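Local coordinates for protein putative methylase (Clostridium difficile, PDB 3LDU) that probably transfers methyl groups to guanine bases of ribosomal RNA, as its family does, and holds a bound GTP in its methyltransferase domain, at residues Gly217-Pro222 and Phe249-Asn254; Glu212-Gly217 and Phe258-Tyr263; Lys51-Leu56 and Lys239-Val244. All coordinates share one frame; numbering follows the deposited sequence.

Contact 1: Gly217-Pro222 and Phe249-Asn254; sequences GINMAP and FNKIDN
I218 and D253 join the loop after helix 208-217 to the C-terminal end of helix 238-251 and the loop that follows, within the methyltransferase domain and just where helix 208-217 ends in a Schellman motif. N219, with its positive phi, is the C-prime residue of that ending: M220 N returns to M215 O and N219 N to I216 O. The carbonyl of I218 is thereby turned out of the helix toward the chain that leaves helix 238-251.

Two hydrogen bonds carry the polar part. D253 N gives a nearly straight bond of 2.8 Å to I218 O, with 177° at the hydrogen, although the donor stands 25° off the carbonyl plane. I252 CA approaches the same oxygen at 3.6 Å in a CA-H...O contact, adding a second, softer grip. The other bond is weak: N219 ND2 lies 3.4 Å from K251 O. In N219, CG is anti to the backbone N (chi1 -160°), and the amide lies alongside K251, the two side chains pointing the same way. The ends of the charged side chains turn to partners elsewhere, K251 NZ to D247 and D253 OD2 to S256.

The apolar part centres on I252, whose two branches divide the work. CG2 faces the I218 side chain, 4.3 Å from I218 CD1, while the CG1 branch runs beside selenomethionine M220; L224 also packs against I252. The M220 chain is extended as far as SE and bends only at chi3, which brings its methyl CE to 4.0 Å from I252 CD1.

Contact 2: Glu212-Gly217 and Phe258-Tyr263; sequences EAAMIG and FKIYGY. With FMT (formic acid), chain D.
F258 reaches the end of helix 208-217 with the far rim of its ring, while I260, two residues on, points its CD1 methyl at A213 and A214. The two side chains leave the same side of the chain, as alternate residues of an extended segment do, and their footprints on the helix meet at A214. The ring of F258 is placed by a CG that sits between the backbone N and the carbonyl carbon (chi1 61°), which lifts it toward the helix. A214 O lies at the ring edge, near its plane, 4.0 Å from F258 CZ. G217 comes to the same atom obliquely, its CA 3.9 Å from F258 CZ; G217 has no side chain, and its bare CA meets the ring rim directly. I218 and Y285 also pack against this ring.

Here a helix lies against the parallel strands of the Rossmann-like methyltransferase sheet, in which 260-264 runs between 199-201 and 286-290. Y263, further along the same strand, belongs to the pocket that holds GTP.

I260 turns its longer branch at the helix backbone. CD1 stands 3.9 Å from A214 N and touches the methyls of two successive alanines, with A213 CB at 4.1 Å and A214 CB at 4.3 Å from I260 CD1. L199 and I286 of the adjoining strands pack on I260 as well. Beside F258, K259 N donates a bond of 2.8 Å to O2 of a formic acid molecule, probably from the crystallisation liquor, with 169° at the hydrogen.

Contact 3: Lys51-Leu56 and Lys239-Val244; sequences KSNMWL and KIWWDV
V244, W241 and selenomethionine M54 form the heart of a helix-helix packing between the ferredoxin-like domain and the methyltransferase domain. Segments 51-55 and 239-244 run in broadly the same direction, crossing at -31° with their axes 10.4 Å apart.

V244 divides its two methyls between neighbours on helix 48-55. CG1, anti to the backbone N (chi1 167°), slides past M54 and lies 3.9 Å from M54 CB. CG2 meets the aliphatic part of K51 at about a right angle, 4.0 Å from K51 CG, while the ammonium of K51 bonds to L28 O.

W241 presents the edge of its six-membered ring. N53 CB approaches W241 CH2 to 3.5 Å, and the amide plane of N53 is turned 29° from the indole; that amide is held by T160, T161 and I49. M54, bent at chi2 and chi3, sets its methyl CE in the ring plane, 3.7 Å from W241 CZ3. The F228 ring also meets the W241 indole.

One water bridges the helices: W55 NE1 donates to it at 2.8 Å, and it donates to V244 O at 3.0 Å.

From the N terminus, the chain first lays down helix 48-55 of the ferredoxin-like domain, which waits some 180 residues for its partner; contact 3 closes that long loop on helix 238-251. Within the methyltransferase domain, helix 208-217 leads into 217-222, and contact 1 joins this to the end of helix 238-251. Strand 260-264 then returns to helix 208-217 in contact 2, so contact 1 nests inside contact 2, and the two share G217. Contact 3 crosses both. Contacts 1 and 3 touch directly, A221 and P222 packing on the M54 and W55 backbone. Helix 238-251 serves both of them, and helix 208-217 carries the connection on to strand 260-264.

Contact 1: Gly217-Pro222 and Phe249-Asn254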
loop_
_atom_site.group_PDB
_atom_site.type_symbol
_atom_site.label_atom_id
_atom_site.label_comp_id
_atom_site.label_asym_id
_atom_site.label_seq_id
_atom_site.Cartn_x
_atom_site.Cartn_y
_atom_site.Cartn_z
ATOM N N GLY A 217 1.636 -9.543 12.543
ATOM C CA GLY A 217 1.709 -10.304 13.777
ATOM C C GLY A 217 3.065 -10.385 14.462
ATOM O O GLY A 217 3.131 -10.384 15.690
ATOM N N ILE A 218 4.146 -10.479 13.691
ATOM C CA ILE A 218 5.481 -10.504 14.291
ATOM C C ILE A 218 6.162 -9.135 14.231
ATOM O O ILE A 218 7.342 -9.014 14.541
ATOM C CB ILE A 218 6.390 -11.578 13.654
ATOM C CG1 ILE A 218 6.587 -11.317 12.159
ATOM C CG2 ILE A 218 5.805 -12.968 13.889
ATOM C CD1 ILE A 218 7.668 -12.191 11.536
ATOM N N ASN A 219 5.404 -8.112 13.842
ATOM C CA ASN A 219 5.924 -6.740 13.723
ATOM C C ASN A 219 7.140 -6.654 12.798
ATOM O O ASN A 219 8.129 -5.986 13.102
ATOM C CB ASN A 219 6.266 -6.166 15.108
ATOM C CG ASN A 219 6.333 -4.648 15.115
ATOM O OD1 ASN A 219 5.583 -3.977 14.408
ATOM N ND2 ASN A 219 7.230 -4.100 15.923
HETATM N N MSE A 220 7.072 -7.358 11.678
HETATM C CA MSE A 220 8.103 -7.257 10.652
HETATM C C MSE A 220 7.769 -6.102 9.713
HETATM O O MSE A 220 6.718 -6.087 9.090
HETATM C CB MSE A 220 8.200 -8.553 9.853
HETATM C CG MSE A 220 9.223 -8.478 8.727
HETATM SE SE MSE A 220 9.254 -10.130 7.696
HETATM C CE MSE A 220 9.973 -11.286 9.086
ATOM N N ALA A 221 8.674 -5.135 9.612
ATOM C CA ALA A 221 8.425 -3.960 8.791
ATOM C C ALA A 221 8.305 -4.363 7.329
ATOM O O ALA A 221 9.078 -5.201 6.855
ATOM C CB ALA A 221 9.595 -2.950 8.964
ATOM N N PRO A 222 7.353 -3.753 6.593
ATOM C CA PRO A 222 7.159 -4.119 5.185
ATOM C C PRO A 222 8.403 -3.890 4.342
ATOM O O PRO A 222 8.656 -4.665 3.416
ATOM C CB PRO A 222 6.020 -3.194 4.719
ATOM C CG PRO A 222 5.906 -2.139 5.783
ATOM C CD PRO A 222 6.338 -2.794 7.058
ATOM N N PHE A 249 14.924 -4.434 12.209
ATOM C CA PHE A 249 15.311 -5.822 12.422
ATOM C C PHE A 249 15.139 -6.227 13.890
ATOM O O PHE A 249 14.634 -7.315 14.197
ATOM C CB PHE A 249 16.747 -6.071 11.957
ATOM C CG PHE A 249 17.197 -7.481 12.152
ATOM C CD1 PHE A 249 16.765 -8.481 11.298
ATOM C CD2 PHE A 249 18.042 -7.813 13.197
ATOM C CE1 PHE A 249 17.172 -9.788 11.483
ATOM C CE2 PHE A 249 18.454 -9.119 13.389
ATOM C CZ PHE A 249 18.020 -10.107 12.532
ATOM N N ASN A 250 15.540 -5.332 14.786
ATOM C CA ASN A 250 15.494 -5.581 16.224
ATOM C C ASN A 250 14.072 -5.603 16.784
ATOM O O ASN A 250 13.830 -6.139 17.869
ATOM C CB ASN A 250 16.332 -4.536 16.973
ATOM C CG ASN A 250 17.829 -4.694 16.729
ATOM O OD1 ASN A 250 18.575 -3.714 16.741
ATOM N ND2 ASN A 250 18.275 -5.929 16.512
ATOM N N LYS A 251 13.136 -5.018 16.042
ATOM C CA LYS A 251 11.751 -4.930 16.495
ATOM C C LYS A 251 10.926 -6.158 16.120
ATOM O O LYS A 251 9.794 -6.296 16.570
ATOM C CB LYS A 251 11.077 -3.668 15.959
ATOM C CG LYS A 251 11.620 -2.372 16.543
ATOM C CD LYS A 251 10.579 -1.678 17.409
ATOM C CE LYS A 251 10.846 -0.178 17.527
ATOM N NZ LYS A 251 11.996 0.157 18.416
ATOM N N ILE A 252 11.486 -7.040 15.299
ATOM C CA ILE A 252 10.793 -8.287 14.962
ATOM C C ILE A 252 10.545 -9.101 16.221
ATOM O O ILE A 252 11.463 -9.334 17.009
ATOM C CB ILE A 252 11.593 -9.149 13.972
ATOM C CG1 ILE A 252 11.665 -8.462 12.606
ATOM C CG2 ILE A 252 10.950 -10.517 13.828
ATOM C CD1 ILE A 252 12.372 -9.290 11.550
ATOM N N ASP A 253 9.301 -9.535 16.410
ATOM C CA ASP A 253 8.944 -10.324 17.581
ATOM C C ASP A 253 9.342 -11.777 17.357
ATOM O O ASP A 253 8.634 -12.534 16.692
ATOM C CB ASP A 253 7.445 -10.195 17.862
ATOM C CG ASP A 253 7.025 -10.900 19.138
ATOM O OD1 ASP A 253 7.789 -11.755 19.634
ATOM O OD2 ASP A 253 5.922 -10.599 19.642
ATOM N N ASN A 254 10.487 -12.157 17.912
ATOM C CA ASN A 254 11.058 -13.478 17.686
ATOM C C ASN A 254 10.606 -14.493 18.722
ATOM O O ASN A 254 10.825 -15.691 18.569
ATOM C CB ASN A 254 12.588 -13.402 17.676
ATOM C CG ASN A 254 13.144 -13.005 16.324
ATOM O OD1 ASN A 254 14.058 -12.182 16.232
ATOM N ND2 ASN A 254 12.594 -13.589 15.265
#

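Contact 2: Glu212-Gly217 and Phe258-Tyr263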
loop_
_atom_site.group_PDB
_atom_site.type_symbol
_atom_site.label_atom_id
_atom_site.label_comp_id
_atom_site.label_asym_id
_atom_site.label_seq_id
_atom_site.Cartn_x
_atom_site.Cartn_y
_atom_site.Cartn_z
ATOM N N GLU A 212 0.778 -10.893 4.653
ATOM C CA GLU A 212 0.644 -9.586 5.287
ATOM C C GLU A 212 0.227 -9.680 6.747
ATOM O O GLU A 212 0.747 -8.936 7.595
ATOM C CB GLU A 212 -0.283 -8.658 4.501
ATOM C CG GLU A 212 0.240 -8.341 3.124
ATOM C CD GLU A 212 1.441 -7.384 3.161
ATOM O OE1 GLU A 212 1.429 -6.422 3.957
ATOM O OE2 GLU A 212 2.383 -7.600 2.387
ATOM N N ALA A 213 -0.696 -10.598 7.053
ATOM C CA ALA A 213 -1.121 -10.753 8.430
ATOM C C ALA A 213 0.011 -11.279 9.312
ATOM O O ALA A 213 0.180 -10.812 10.437
ATOM C CB ALA A 213 -2.363 -11.657 8.529
ATOM N N ALA A 214 0.765 -12.262 8.817
ATOM C CA ALA A 214 1.890 -12.795 9.577
ATOM C C ALA A 214 2.897 -11.671 9.862
ATOM O O ALA A 214 3.401 -11.562 10.977
ATOM C CB ALA A 214 2.575 -13.940 8.817
HETATM N N MSE A 215 3.199 -10.841 8.863
HETATM C CA MSE A 215 4.189 -9.770 9.090
HETATM C C MSE A 215 3.711 -8.743 10.117
HETATM O O MSE A 215 4.479 -8.286 10.963
HETATM C CB MSE A 215 4.601 -9.109 7.776
HETATM C CG MSE A 215 5.309 -10.075 6.835
HETATM SE SE MSE A 215 5.641 -9.080 5.173
HETATM C CE MSE A 215 6.841 -7.761 5.899
ATOM N N ILE A 216 2.426 -8.414 10.071
ATOM C CA ILE A 216 1.833 -7.582 11.109
ATOM C C ILE A 216 1.970 -8.253 12.475
ATOM O O ILE A 216 2.389 -7.619 13.440
ATOM C CB ILE A 216 0.351 -7.267 10.783
ATOM C CG1 ILE A 216 0.279 -6.327 9.576
ATOM C CG2 ILE A 216 -0.358 -6.647 11.977
ATOM C CD1 ILE A 216 -1.092 -6.243 8.946
ATOM N N GLY A 217 1.636 -9.543 12.543
ATOM C CA GLY A 217 1.709 -10.304 13.777
ATOM C C GLY A 217 3.065 -10.385 14.462
ATOM O O GLY A 217 3.131 -10.384 15.690
ATOM N N PHE A 258 2.707 -18.381 16.736
ATOM C CA PHE A 258 1.320 -18.546 16.344
ATOM C C PHE A 258 1.289 -19.158 14.956
ATOM O O PHE A 258 2.313 -19.230 14.277
ATOM C CB PHE A 258 0.566 -17.210 16.369
ATOM C CG PHE A 258 1.129 -16.164 15.431
ATOM C CD1 PHE A 258 0.617 -16.006 14.149
ATOM C CD2 PHE A 258 2.171 -15.334 15.833
ATOM C CE1 PHE A 258 1.135 -15.045 13.287
ATOM C CE2 PHE A 258 2.689 -14.371 14.979
ATOM C CZ PHE A 258 2.175 -14.224 13.704
ATOM N N LYS A 259 0.110 -19.608 14.549
ATOM C CA LYS A 259 -0.072 -20.207 13.242
ATOM C C LYS A 259 -1.365 -19.667 12.646
ATOM O O LYS A 259 -2.380 -19.567 13.339
ATOM C CB LYS A 259 -0.178 -21.727 13.366
ATOM C CG LYS A 259 0.485 -22.508 12.249
ATOM C CD LYS A 259 1.958 -22.745 12.559
ATOM C CE LYS A 259 2.504 -23.945 11.809
ATOM N NZ LYS A 259 3.982 -24.041 11.965
ATOM N N ILE A 260 -1.322 -19.313 11.368
ATOM C CA ILE A 260 -2.535 -18.987 10.629
ATOM C C ILE A 260 -2.557 -19.883 9.390
ATOM O O ILE A 260 -1.525 -20.479 9.035
ATOM C CB ILE A 260 -2.609 -17.479 10.288
ATOM C CG1 ILE A 260 -1.457 -17.081 9.369
ATOM C CG2 ILE A 260 -2.554 -16.663 11.562
ATOM C CD1 ILE A 260 -1.337 -15.573 9.129
ATOM N N TYR A 261 -3.724 -20.018 8.760
ATOM C CA TYR A 261 -3.920 -21.080 7.782
ATOM C C TYR A 261 -4.513 -20.602 6.474
ATOM O O TYR A 261 -5.430 -19.794 6.470
ATOM C CB TYR A 261 -4.879 -22.127 8.368
ATOM C CG TYR A 261 -4.331 -22.785 9.599
ATOM C CD1 TYR A 261 -3.689 -24.011 9.517
ATOM C CD2 TYR A 261 -4.436 -22.172 10.842
ATOM C CE1 TYR A 261 -3.163 -24.621 10.651
ATOM C CE2 TYR A 261 -3.918 -22.773 11.978
ATOM C CZ TYR A 261 -3.282 -23.993 11.875
ATOM O OH TYR A 261 -2.763 -24.591 13.001
ATOM N N GLY A 262 -4.009 -21.143 5.367
ATOM C CA GLY A 262 -4.582 -20.859 4.065
ATOM C C GLY A 262 -4.974 -22.150 3.368
ATOM O O GLY A 262 -4.284 -23.169 3.508
ATOM N N TYR A 263 -6.090 -22.112 2.642
ATOM C CA TYR A 263 -6.493 -23.208 1.759
ATOM C C TYR A 263 -6.816 -22.667 0.377
ATOM O O TYR A 263 -7.277 -21.534 0.245
ATOM C CB TYR A 263 -7.729 -23.934 2.308
ATOM C CG TYR A 263 -7.505 -24.474 3.689
ATOM C CD1 TYR A 263 -6.895 -25.705 3.877
ATOM C CD2 TYR A 263 -7.882 -23.745 4.809
ATOM C CE1 TYR A 263 -6.660 -26.192 5.137
ATOM C CE2 TYR A 263 -7.657 -24.228 6.081
ATOM C CZ TYR A 263 -7.053 -25.458 6.236
ATOM O OH TYR A 263 -6.812 -25.955 7.492
HETATM C C FMT D . -2.623 -20.408 16.785
HETATM O O1 FMT D . -3.851 -20.352 16.845
HETATM O O2 FMT D . -1.903 -19.438 16.554
#

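Contact 3: Lys51-Leu56 and Lys239-Val244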
loop_
_atom_site.group_PDB
_atom_site.type_symbol
_atom_site.label_atom_id
_atom_site.label_comp_id
_atom_site.label_asym_id
_atom_site.label_seq_id
_atom_site.Cartn_x
_atom_site.Cartn_y
_atom_site.Cartn_z
ATOM N N LYS A 51 11.753 6.006 8.010
ATOM C CA LYS A 51 10.723 5.308 8.786
ATOM C C LYS A 51 9.451 5.067 7.995
ATOM O O LYS A 51 8.827 4.026 8.147
ATOM C CB LYS A 51 10.378 6.070 10.070
ATOM C CG LYS A 51 11.310 5.749 11.238
ATOM C CD LYS A 51 11.024 6.641 12.441
ATOM C CE LYS A 51 9.564 6.571 12.869
ATOM N NZ LYS A 51 9.311 7.414 14.077
ATOM N N SER A 52 9.057 6.034 7.169
ATOM C CA SER A 52 7.815 5.904 6.391
ATOM C C SER A 52 7.917 4.802 5.347
ATOM O O SER A 52 7.028 3.955 5.233
ATOM C CB SER A 52 7.452 7.239 5.739
ATOM O OG SER A 52 7.170 8.197 6.742
ATOM N N ASN A 53 9.007 4.793 4.591
ATOM C CA ASN A 53 9.262 3.711 3.647
ATOM C C ASN A 53 9.403 2.360 4.344
ATOM O O ASN A 53 8.935 1.337 3.842
ATOM C CB ASN A 53 10.536 4.005 2.837
ATOM C CG ASN A 53 10.283 4.981 1.725
ATOM O OD1 ASN A 53 9.574 4.667 0.770
ATOM N ND2 ASN A 53 10.848 6.183 1.837
HETATM N N MSE A 54 10.027 2.361 5.517
HETATM C CA MSE A 54 10.293 1.107 6.223
HETATM C C MSE A 54 9.019 0.467 6.761
HETATM O O MSE A 54 8.854 -0.766 6.714
HETATM C CB MSE A 54 11.249 1.353 7.389
HETATM C CG MSE A 54 11.591 0.114 8.207
HETATM SE SE MSE A 54 12.467 -1.300 7.166
HETATM C CE MSE A 54 13.611 -0.255 6.083
ATOM N N TRP A 55 8.132 1.309 7.286
ATOM C CA TRP A 55 7.055 0.840 8.154
ATOM C C TRP A 55 5.642 0.916 7.576
ATOM O O TRP A 55 4.772 0.148 7.991
ATOM C CB TRP A 55 7.100 1.584 9.502
ATOM C CG TRP A 55 8.188 1.070 10.409
ATOM C CD1 TRP A 55 9.406 1.654 10.662
ATOM C CD2 TRP A 55 8.172 -0.162 11.128
ATOM N NE1 TRP A 55 10.131 0.859 11.523
ATOM C CE2 TRP A 55 9.399 -0.261 11.821
ATOM C CE3 TRP A 55 7.235 -1.196 11.271
ATOM C CZ2 TRP A 55 9.707 -1.345 12.643
ATOM C CZ3 TRP A 55 7.544 -2.269 12.075
ATOM C CH2 TRP A 55 8.768 -2.339 12.753
ATOM N N LEU A 56 5.389 1.830 6.642
ATOM C CA LEU A 56 4.011 1.981 6.164
ATOM C C LEU A 56 3.580 0.822 5.251
ATOM O O LEU A 56 4.211 0.569 4.215
ATOM C CB LEU A 56 3.844 3.333 5.448
ATOM C CG LEU A 56 4.071 4.549 6.338
ATOM C CD1 LEU A 56 3.944 5.827 5.490
ATOM C CD2 LEU A 56 3.087 4.574 7.508
ATOM N N LYS A 239 23.328 7.502 7.833
ATOM C CA LYS A 239 23.274 6.874 9.145
ATOM C C LYS A 239 21.816 6.684 9.569
ATOM O O LYS A 239 21.479 5.724 10.256
ATOM C CB LYS A 239 24.025 7.735 10.161
ATOM C CG LYS A 239 24.000 7.218 11.584
ATOM C CD LYS A 239 24.912 8.060 12.470
ATOM C CE LYS A 239 24.459 8.021 13.918
ATOM N NZ LYS A 239 23.095 8.604 14.069
ATOM N N ILE A 240 20.967 7.618 9.160
ATOM C CA ILE A 240 19.546 7.553 9.497
ATOM C C ILE A 240 18.894 6.328 8.872
ATOM O O ILE A 240 18.264 5.537 9.579
ATOM C CB ILE A 240 18.810 8.836 9.111
ATOM C CG1 ILE A 240 19.159 9.939 10.112
ATOM C CG2 ILE A 240 17.309 8.611 9.118
ATOM C CD1 ILE A 240 18.497 11.270 9.828
ATOM N N TRP A 241 19.066 6.148 7.562
ATOM C CA TRP A 241 18.528 4.954 6.897
ATOM C C TRP A 241 19.096 3.700 7.547
ATOM O O TRP A 241 18.389 2.709 7.740
ATOM C CB TRP A 241 18.831 4.954 5.393
ATOM C CG TRP A 241 17.638 5.308 4.509
ATOM C CD1 TRP A 241 17.506 6.409 3.697
ATOM C CD2 TRP A 241 16.428 4.550 4.350
ATOM N NE1 TRP A 241 16.287 6.373 3.046
ATOM C CE2 TRP A 241 15.609 5.248 3.434
ATOM C CE3 TRP A 241 15.958 3.354 4.898
ATOM C CZ2 TRP A 241 14.354 4.786 3.054
ATOM C CZ3 TRP A 241 14.703 2.895 4.519
ATOM C CH2 TRP A 241 13.918 3.611 3.606
ATOM N N TRP A 242 20.381 3.743 7.899
ATOM C CA TRP A 242 21.009 2.575 8.497
ATOM C C TRP A 242 20.413 2.223 9.864
ATOM O O TRP A 242 20.064 1.068 10.118
ATOM C CB TRP A 242 22.529 2.761 8.601
ATOM C CG TRP A 242 23.234 1.464 8.441
ATOM C CD1 TRP A 242 23.464 0.793 7.273
ATOM C CD2 TRP A 242 23.774 0.652 9.487
ATOM N NE1 TRP A 242 24.127 -0.385 7.527
ATOM C CE2 TRP A 242 24.330 -0.495 8.878
ATOM C CE3 TRP A 242 23.849 0.785 10.876
ATOM C CZ2 TRP A 242 24.953 -1.500 9.613
ATOM C CZ3 TRP A 242 24.471 -0.216 11.606
ATOM C CH2 TRP A 242 25.015 -1.344 10.972
ATOM N N ASP A 243 20.288 3.223 10.732
ATOM C CA ASP A 243 19.740 3.021 12.066
ATOM C C ASP A 243 18.282 2.560 12.002
ATOM O O ASP A 243 17.850 1.730 12.803
ATOM C CB ASP A 243 19.853 4.301 12.890
ATOM C CG ASP A 243 21.290 4.607 13.293
ATOM O OD1 ASP A 243 22.149 3.723 13.115
ATOM O OD2 ASP A 243 21.550 5.717 13.795
ATOM N N VAL A 244 17.533 3.099 11.045
ATOM C CA VAL A 244 16.132 2.709 10.866
ATOM C C VAL A 244 15.988 1.245 10.451
ATOM O O VAL A 244 15.124 0.533 10.964
ATOM C CB VAL A 244 15.393 3.640 9.884
ATOM C CG1 VAL A 244 14.051 3.024 9.462
ATOM C CG2 VAL A 244 15.184 5.003 10.522
HETATM O O HOH W 1 12.691 1.348 12.476
#